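Long-range contacts in pyruvate kinase (Pyrobaculum aerophilum, PDB 3QTG), which catalyses the last step of glycolysis, the transfer of a phosphate group from phosphoenolpyruvate to ADP, giving pyruvate and ATP: residues A[103-107]-A[117-123]; A[314-318]-A[413-417]; A[347-353]-A[392-396]. One frame throughout, in Å; residues are numbered along the deposited sequence.

Contact 1 (A[103-107]-A[117-123])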
# COMPACT_ATOMS: atom_id res chain seq x y z
N LYS A 103 2.68 -12.66 -60.74
CA LYS A 103 1.38 -11.99 -60.84
C LYS A 103 0.25 -12.79 -60.20
O LYS A 103 0.12 -14.00 -60.42
CB LYS A 103 1.07 -11.67 -62.31
CG LYS A 103 -0.21 -10.85 -62.49
CD LYS A 103 -0.03 -9.76 -63.54
CE LYS A 103 -1.36 -9.18 -63.99
NZ LYS A 103 -1.28 -8.63 -65.38
N PHE A 104 -0.55 -12.11 -59.38
CA PHE A 104 -1.77 -12.67 -58.80
C PHE A 104 -2.98 -11.97 -59.40
O PHE A 104 -2.98 -10.75 -59.52
CB PHE A 104 -1.81 -12.48 -57.27
CG PHE A 104 -0.64 -13.11 -56.53
CD1 PHE A 104 0.64 -12.58 -56.65
CD2 PHE A 104 -0.85 -14.21 -55.72
CE1 PHE A 104 1.71 -13.14 -55.96
CE2 PHE A 104 0.18 -14.81 -55.03
CZ PHE A 104 1.49 -14.27 -55.13
N LYS A 105 -3.99 -12.74 -59.79
CA LYS A 105 -5.22 -12.18 -60.34
C LYS A 105 -6.39 -12.77 -59.62
O LYS A 105 -6.37 -13.95 -59.23
CB LYS A 105 -5.36 -12.42 -61.86
CG LYS A 105 -4.28 -11.74 -62.69
CD LYS A 105 -4.37 -12.02 -64.20
CE LYS A 105 -2.96 -11.92 -64.84
NZ LYS A 105 -2.86 -12.08 -66.38
N LEU A 106 -7.42 -11.95 -59.47
CA LEU A 106 -8.70 -12.41 -58.98
C LEU A 106 -9.35 -13.39 -59.96
O LEU A 106 -9.85 -13.00 -61.02
CB LEU A 106 -9.61 -11.22 -58.69
CG LEU A 106 -11.00 -11.46 -58.09
CD1 LEU A 106 -10.92 -12.11 -56.76
CD2 LEU A 106 -11.76 -10.12 -57.98
N SER A 107 -9.38 -14.67 -59.57
CA SER A 107 -9.77 -15.77 -60.45
C SER A 107 -9.77 -17.08 -59.67
O SER A 107 -8.93 -17.27 -58.78
CB SER A 107 -8.78 -15.91 -61.60
OG SER A 107 -9.06 -17.09 -62.37
N VAL A 117 -6.30 -16.24 -57.36
CA VAL A 117 -6.77 -16.07 -55.98
C VAL A 117 -8.27 -15.73 -56.02
O VAL A 117 -8.62 -14.61 -56.39
CB VAL A 117 -5.98 -14.99 -55.22
CG1 VAL A 117 -6.38 -14.99 -53.76
CG2 VAL A 117 -4.48 -15.24 -55.34
N PRO A 118 -9.15 -16.71 -55.69
CA PRO A 118 -10.59 -16.51 -55.84
C PRO A 118 -11.28 -15.73 -54.70
O PRO A 118 -12.40 -16.05 -54.31
CB PRO A 118 -11.12 -17.94 -55.93
CG PRO A 118 -10.24 -18.71 -55.10
CD PRO A 118 -8.85 -18.09 -55.27
N ASN A 119 -10.63 -14.69 -54.19
CA ASN A 119 -11.27 -13.92 -53.13
C ASN A 119 -10.85 -12.47 -53.18
O ASN A 119 -9.66 -12.16 -53.02
CB ASN A 119 -10.97 -14.52 -51.76
CG ASN A 119 -12.05 -14.20 -50.75
OD1 ASN A 119 -12.57 -13.07 -50.74
ND2 ASN A 119 -12.45 -15.18 -49.94
N LYS A 120 -11.82 -11.58 -53.40
CA LYS A 120 -11.52 -10.14 -53.51
C LYS A 120 -10.91 -9.56 -52.22
O LYS A 120 -10.15 -8.61 -52.29
CB LYS A 120 -12.75 -9.31 -53.90
CG LYS A 120 -12.36 -7.95 -54.61
CD LYS A 120 -13.52 -6.97 -54.57
CE LYS A 120 -13.14 -5.55 -55.06
NZ LYS A 120 -13.33 -5.36 -56.54
N ALA A 121 -11.25 -10.15 -51.07
CA ALA A 121 -10.71 -9.71 -49.79
C ALA A 121 -9.17 -9.73 -49.77
O ALA A 121 -8.55 -8.92 -49.06
CB ALA A 121 -11.29 -10.52 -48.63
N PHE A 122 -8.55 -10.64 -50.54
CA PHE A 122 -7.09 -10.67 -50.70
C PHE A 122 -6.65 -9.36 -51.34
O PHE A 122 -5.71 -8.70 -50.88
CB PHE A 122 -6.63 -11.86 -51.55
CG PHE A 122 -5.12 -11.88 -51.81
CD1 PHE A 122 -4.22 -12.26 -50.81
CD2 PHE A 122 -4.62 -11.51 -53.05
CE1 PHE A 122 -2.84 -12.28 -51.05
CE2 PHE A 122 -3.25 -11.53 -53.32
CZ PHE A 122 -2.35 -11.91 -52.30
N PHE A 123 -7.34 -8.97 -52.41
CA PHE A 123 -6.95 -7.76 -53.14
C PHE A 123 -7.23 -6.48 -52.35
O PHE A 123 -6.43 -5.55 -52.40
CB PHE A 123 -7.51 -7.79 -54.58
CG PHE A 123 -7.03 -8.99 -55.34
CD1 PHE A 123 -5.81 -8.96 -56.01
CD2 PHE A 123 -7.73 -10.20 -55.29
CE1 PHE A 123 -5.31 -10.10 -56.65
CE2 PHE A 123 -7.23 -11.34 -55.93
CZ PHE A 123 -6.03 -11.28 -56.62

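Contact 2 (A[314-318]-A[413-417])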
# COMPACT_ATOMS: atom_id res chain seq x y z
N MET A 314 3.10 -17.15 -15.53
CA MET A 314 2.26 -15.97 -15.76
C MET A 314 0.87 -16.19 -15.20
O MET A 314 0.12 -15.24 -15.00
CB MET A 314 2.11 -15.69 -17.25
CG MET A 314 3.31 -15.12 -17.96
SD MET A 314 2.77 -14.62 -19.64
CE MET A 314 2.15 -12.99 -19.25
N GLY A 315 0.51 -17.45 -14.97
CA GLY A 315 -0.78 -17.80 -14.38
C GLY A 315 -1.88 -18.12 -15.39
O GLY A 315 -3.05 -17.96 -15.07
N VAL A 316 -1.51 -18.62 -16.57
CA VAL A 316 -2.51 -19.09 -17.55
C VAL A 316 -3.28 -20.29 -16.99
O VAL A 316 -2.73 -21.06 -16.18
CB VAL A 316 -1.85 -19.48 -18.92
CG1 VAL A 316 -1.16 -18.26 -19.54
CG2 VAL A 316 -0.84 -20.64 -18.75
N ASP A 317 -4.54 -20.46 -17.41
CA ASP A 317 -5.35 -21.60 -16.98
C ASP A 317 -4.85 -22.91 -17.57
O ASP A 317 -4.92 -23.95 -16.91
CB ASP A 317 -6.82 -21.47 -17.42
CG ASP A 317 -7.54 -20.30 -16.81
OD1 ASP A 317 -8.42 -20.52 -15.94
OD2 ASP A 317 -7.25 -19.16 -17.22
N SER A 318 -4.44 -22.89 -18.84
CA SER A 318 -4.03 -24.11 -19.56
C SER A 318 -2.95 -23.90 -20.64
O SER A 318 -2.74 -22.77 -21.13
CB SER A 318 -5.24 -24.86 -20.13
OG SER A 318 -6.04 -24.03 -20.94
N SER A 413 -12.72 -28.73 -16.03
CA SER A 413 -11.49 -29.50 -16.12
C SER A 413 -10.27 -28.73 -16.64
O SER A 413 -9.13 -29.05 -16.29
CB SER A 413 -11.75 -30.70 -17.03
OG SER A 413 -10.76 -31.67 -16.79
N ILE A 414 -10.51 -27.71 -17.47
CA ILE A 414 -9.44 -26.90 -18.04
C ILE A 414 -9.39 -25.47 -17.48
O ILE A 414 -8.75 -24.58 -18.05
CB ILE A 414 -9.42 -26.96 -19.61
CG1 ILE A 414 -10.69 -26.35 -20.25
CG2 ILE A 414 -9.24 -28.42 -20.08
CD1 ILE A 414 -10.44 -25.87 -21.68
N VAL A 415 -10.08 -25.24 -16.36
CA VAL A 415 -10.02 -23.98 -15.64
C VAL A 415 -8.95 -24.11 -14.52
O VAL A 415 -8.86 -25.15 -13.86
CB VAL A 415 -11.42 -23.57 -15.07
CG1 VAL A 415 -11.34 -22.23 -14.31
CG2 VAL A 415 -12.47 -23.45 -16.20
N TRP A 416 -8.14 -23.07 -14.36
CA TRP A 416 -7.12 -22.96 -13.30
C TRP A 416 -7.51 -23.56 -11.93
O TRP A 416 -8.52 -23.16 -11.35
CB TRP A 416 -6.76 -21.49 -13.09
CG TRP A 416 -5.91 -21.22 -11.88
CD1 TRP A 416 -6.36 -20.95 -10.60
CD2 TRP A 416 -4.48 -21.17 -11.82
NE1 TRP A 416 -5.31 -20.74 -9.77
CE2 TRP A 416 -4.14 -20.88 -10.47
CE3 TRP A 416 -3.45 -21.34 -12.77
CZ2 TRP A 416 -2.80 -20.75 -10.03
CZ3 TRP A 416 -2.10 -21.21 -12.34
CH2 TRP A 416 -1.80 -20.91 -10.97
N ALA A 417 -6.70 -24.50 -11.46
CA ALA A 417 -6.75 -25.09 -10.09
C ALA A 417 -7.92 -26.00 -9.79
O ALA A 417 -7.91 -26.69 -8.75
CB ALA A 417 -6.61 -24.00 -8.98

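Contact 3 (A[347-353]-A[392-396])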
# COMPACT_ATOMS: atom_id res chain seq x y z
N TYR A 347 4.62 -19.70 -9.27
CA TYR A 347 3.80 -18.77 -9.99
C TYR A 347 4.12 -17.36 -9.56
O TYR A 347 4.26 -17.08 -8.37
CB TYR A 347 2.32 -19.08 -9.76
CG TYR A 347 1.92 -20.40 -10.39
CD1 TYR A 347 1.64 -20.48 -11.75
CD2 TYR A 347 1.85 -21.57 -9.63
CE1 TYR A 347 1.30 -21.69 -12.34
CE2 TYR A 347 1.50 -22.80 -10.23
CZ TYR A 347 1.22 -22.83 -11.57
OH TYR A 347 0.88 -24.01 -12.20
N GLN A 348 4.23 -16.47 -10.53
CA GLN A 348 4.49 -15.09 -10.19
C GLN A 348 3.20 -14.32 -10.12
O GLN A 348 2.47 -14.23 -11.10
CB GLN A 348 5.48 -14.46 -11.16
CG GLN A 348 6.90 -14.50 -10.60
CD GLN A 348 7.96 -14.24 -11.66
OE1 GLN A 348 8.94 -13.53 -11.40
NE2 GLN A 348 7.78 -14.82 -12.86
N ILE A 349 2.94 -13.76 -8.93
CA ILE A 349 1.72 -12.99 -8.63
C ILE A 349 1.01 -12.47 -9.90
O ILE A 349 1.46 -11.53 -10.55
CB ILE A 349 1.98 -11.84 -7.60
CG1 ILE A 349 2.53 -12.43 -6.28
CG2 ILE A 349 0.70 -11.01 -7.37
CD1 ILE A 349 3.00 -11.39 -5.27
N PRO A 350 -0.11 -13.10 -10.25
CA PRO A 350 -0.80 -12.76 -11.50
C PRO A 350 -1.57 -11.44 -11.41
O PRO A 350 -1.92 -10.99 -10.31
CB PRO A 350 -1.76 -13.94 -11.71
CG PRO A 350 -2.02 -14.45 -10.36
CD PRO A 350 -0.80 -14.17 -9.51
N GLN A 351 -1.77 -10.82 -12.57
CA GLN A 351 -2.77 -9.76 -12.76
C GLN A 351 -4.08 -10.12 -12.04
O GLN A 351 -4.63 -11.22 -12.25
CB GLN A 351 -3.00 -9.57 -14.28
CG GLN A 351 -4.18 -8.71 -14.67
CD GLN A 351 -3.89 -7.22 -14.54
OE1 GLN A 351 -2.98 -6.69 -15.20
NE2 GLN A 351 -4.66 -6.53 -13.70
N SER A 352 -4.57 -9.21 -11.19
CA SER A 352 -5.85 -9.40 -10.50
C SER A 352 -7.00 -9.03 -11.43
O SER A 352 -6.90 -8.06 -12.17
CB SER A 352 -5.92 -8.54 -9.23
OG SER A 352 -7.08 -8.86 -8.44
N PRO A 353 -8.10 -9.79 -11.39
CA PRO A 353 -9.24 -9.34 -12.17
C PRO A 353 -9.94 -8.11 -11.58
O PRO A 353 -9.88 -7.87 -10.37
CB PRO A 353 -10.20 -10.54 -12.17
CG PRO A 353 -9.75 -11.41 -11.11
CD PRO A 353 -8.34 -11.07 -10.71
N LYS A 392 -10.70 -17.31 -11.01
CA LYS A 392 -10.12 -16.14 -11.69
C LYS A 392 -9.27 -15.31 -10.76
O LYS A 392 -8.46 -14.51 -11.22
CB LYS A 392 -11.18 -15.27 -12.37
CG LYS A 392 -12.03 -14.45 -11.45
CD LYS A 392 -13.18 -13.82 -12.20
CE LYS A 392 -13.76 -12.70 -11.37
NZ LYS A 392 -14.94 -12.13 -12.03
N PHE A 393 -9.46 -15.49 -9.44
CA PHE A 393 -8.63 -14.79 -8.47
C PHE A 393 -7.40 -15.59 -8.14
O PHE A 393 -6.66 -15.20 -7.26
CB PHE A 393 -9.41 -14.40 -7.20
CG PHE A 393 -10.48 -13.37 -7.46
CD1 PHE A 393 -10.14 -12.03 -7.62
CD2 PHE A 393 -11.81 -13.75 -7.59
CE1 PHE A 393 -11.14 -11.08 -7.88
CE2 PHE A 393 -12.79 -12.82 -7.83
CZ PHE A 393 -12.45 -11.48 -7.97
N ARG A 394 -7.20 -16.71 -8.84
CA ARG A 394 -5.92 -17.44 -8.78
C ARG A 394 -5.56 -17.97 -7.38
O ARG A 394 -4.48 -17.68 -6.85
CB ARG A 394 -4.78 -16.62 -9.41
CG ARG A 394 -4.93 -16.41 -10.95
CD ARG A 394 -4.97 -17.75 -11.67
NE ARG A 394 -4.95 -17.71 -13.14
CZ ARG A 394 -6.03 -17.82 -13.90
NH1 ARG A 394 -7.20 -17.93 -13.30
NH2 ARG A 394 -5.95 -17.82 -15.24
N PRO A 395 -6.46 -18.78 -6.78
CA PRO A 395 -6.08 -19.45 -5.52
C PRO A 395 -4.86 -20.34 -5.76
O PRO A 395 -4.69 -20.86 -6.87
CB PRO A 395 -7.30 -20.31 -5.20
CG PRO A 395 -8.00 -20.48 -6.61
CD PRO A 395 -7.80 -19.17 -7.26
N ARG A 396 -4.01 -20.51 -4.75
CA ARG A 396 -2.69 -21.07 -4.95
C ARG A 396 -2.65 -22.55 -4.66
O ARG A 396 -1.57 -23.17 -4.66
CB ARG A 396 -1.66 -20.34 -4.06
CG ARG A 396 -1.22 -18.98 -4.55
CD ARG A 396 -0.46 -19.13 -5.84
NE ARG A 396 0.56 -18.09 -6.01
CZ ARG A 396 0.41 -17.02 -6.79
NH1 ARG A 396 -0.72 -16.84 -7.47
NH2 ARG A 396 1.40 -16.14 -6.88
O HOH W 1 -5.86 -13.21 -10.80

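Contact 1 (A[103-107]-A[117-123])
Leu106 lies across the start of helix 120-125, where it touches Phe123, Val117 and Lys120 in turn. Its CB rests against the Phe123 ring, 3.6 Å from Phe123 CE2. With CG anti to the backbone N (chi1 -177°), the side chain carries its branch past the ring to the first turn of the helix. There Leu106 CD1 fits against backbone, 3.4 Å from Val117 O and in similar contact with the N of Lys120. The other branch, CD2, reaches the aliphatic part of Lys120, at 4.1 Å from Lys120 CG.

The Phe123 ring is held from two directions. Its CZ approaches the peptide joining Lys105 to Leu106, 3.2 Å from Leu106 N, while Phe122 CD2 stands over the centre of its face. Phe104, which is buried, meets Val117 CG2 with its CD2 edge, at 3.8 Å, and its ring lies oblique to that of Phe122, with the planes 37° apart.

Two backbone bonds join the two segments and differ in quality. Val117 N donates to Lys105 O at 3.0 Å, nearly straight. Ser107 N reaches Val117 O at 3.3 Å from above the carbonyl plane, away from the lone pairs, which suggests a weaker tie. Asn119 begins the helix as its N-cap, OD1 accepting from Ala121 N at 3.2 Å.

The contact belongs to the small beta domain that, in pyruvate kinases, is inserted in the TIM barrel as a mobile lid. Strand 115-117 runs parallel to strand 101-106 at the margin of the sheet. Phe104, Phe122 and Phe123 touch Ile151 of strand 150-155, and Val117 and Phe122 touch Ile167 of strand 167-169.

Contact 2 (A[314-318]-A[413-417])
Asp317 and Trp416 meet where the TIM barrel joins the C-terminal alpha/beta domain. The loop 314-318 leads from helix 302-313 into strand 318-321, the last of the eight barrel strands; the loop 413-417 leads from helix 406-412 into strand 418-422 of the second domain. All the touching residues are buried.

The polar tie between the two loops is one hydrogen bond, from Trp416 N to Asp317 OD1, 3.0 Å long and almost straight at 167°. The N-H comes to the anti side of the carboxylate, a little out of its plane. The other oxygen, Asp317 OD2, accepts from the backbone N of Ile284 at the start of a neighbouring barrel strand and is salt-bridged to Arg394 NH2, which helps to fix the rotation of the carboxylate. Ser318 OG and Ile414 O do not bond each other but share a partner, the hydroxyl of Tyr249.

Van der Waals contacts do the rest. The carboxylate and the indole are nearly perpendicular, their planes 84° apart, and Asp317 OD1 also touches Trp416 CB at 3.4 Å. Val415 CG1 packs 3.8 Å from the same oxygen, while Asp317 CB lies 3.7 Å from Ile414 O.

Backbone shape matters as well. Gly315, just past helix 302-313, has a positive phi (95°), at which a CB would be forced against the carbonyl of Met314. Trp416 has its CG anti to the backbone N, which points the CE3-CZ3 side of the ring at residues 315-316. There the ring meets Val316 O at its edge, with Trp416 CE3 3.5 Å from that oxygen.

Contact 3 (A[347-353]-A[392-396])
Pro353, which is buried, lies on one face of the Phe393 ring, and this is the tight end of a contact between the connection leading from the TIM barrel to the C-terminal alpha/beta domain and a loop of that domain. Pro353 CG is 3.5 Å from Phe393 CE1 and 3.4 Å from Lys392 O, touching both ring and carbonyl. Farther along, Pro350 CG presses on the aliphatic base of Arg394, 3.6 Å from its CG.

At the other end Ile349, beside the Arg396 guanidinium, is exposed, and the contact over the guanidinium face is the longer one. Bends at chi2 and chi3 bring this group back to the connection, where Tyr347 CB stands 4.1 Å above its plane, over its centre, and Pro350 CD meets its edge, 3.4 Å from Arg396 NH1. Replacing Arg396 by an alanine would probably uncover Tyr347 CB and the edge of the Pro350 ring, since its flat end supplies most of the touching surface there.

Between the two ends, a water bridges the two backbones, donating to Gln351 O at 2.8 Å and to Lys392 O at 2.9 Å.

Contacts 2 and 3 form one continuous interface: their centres are about 10 Å apart, and contact 3 is nested within the loop that contact 2 closes. Arg394 joins them, its NH2 in a salt bridge of 2.7 Å with Asp317 OD2 and its NE 2.7 Å from Gly315 O, a probable hydrogen bond. Tyr347 CE1 packs 3.4 Å from Trp416 CZ3. Contact 1 stands apart, its nearest atoms about 30 Å from contact 2. The side chain of Pro118 is about 6 Å from that of Arg87, which by similarity binds ATP; Ile414 of contact 2 is about 9 Å, side chain to side chain, from the probable substrate-binding Arg46.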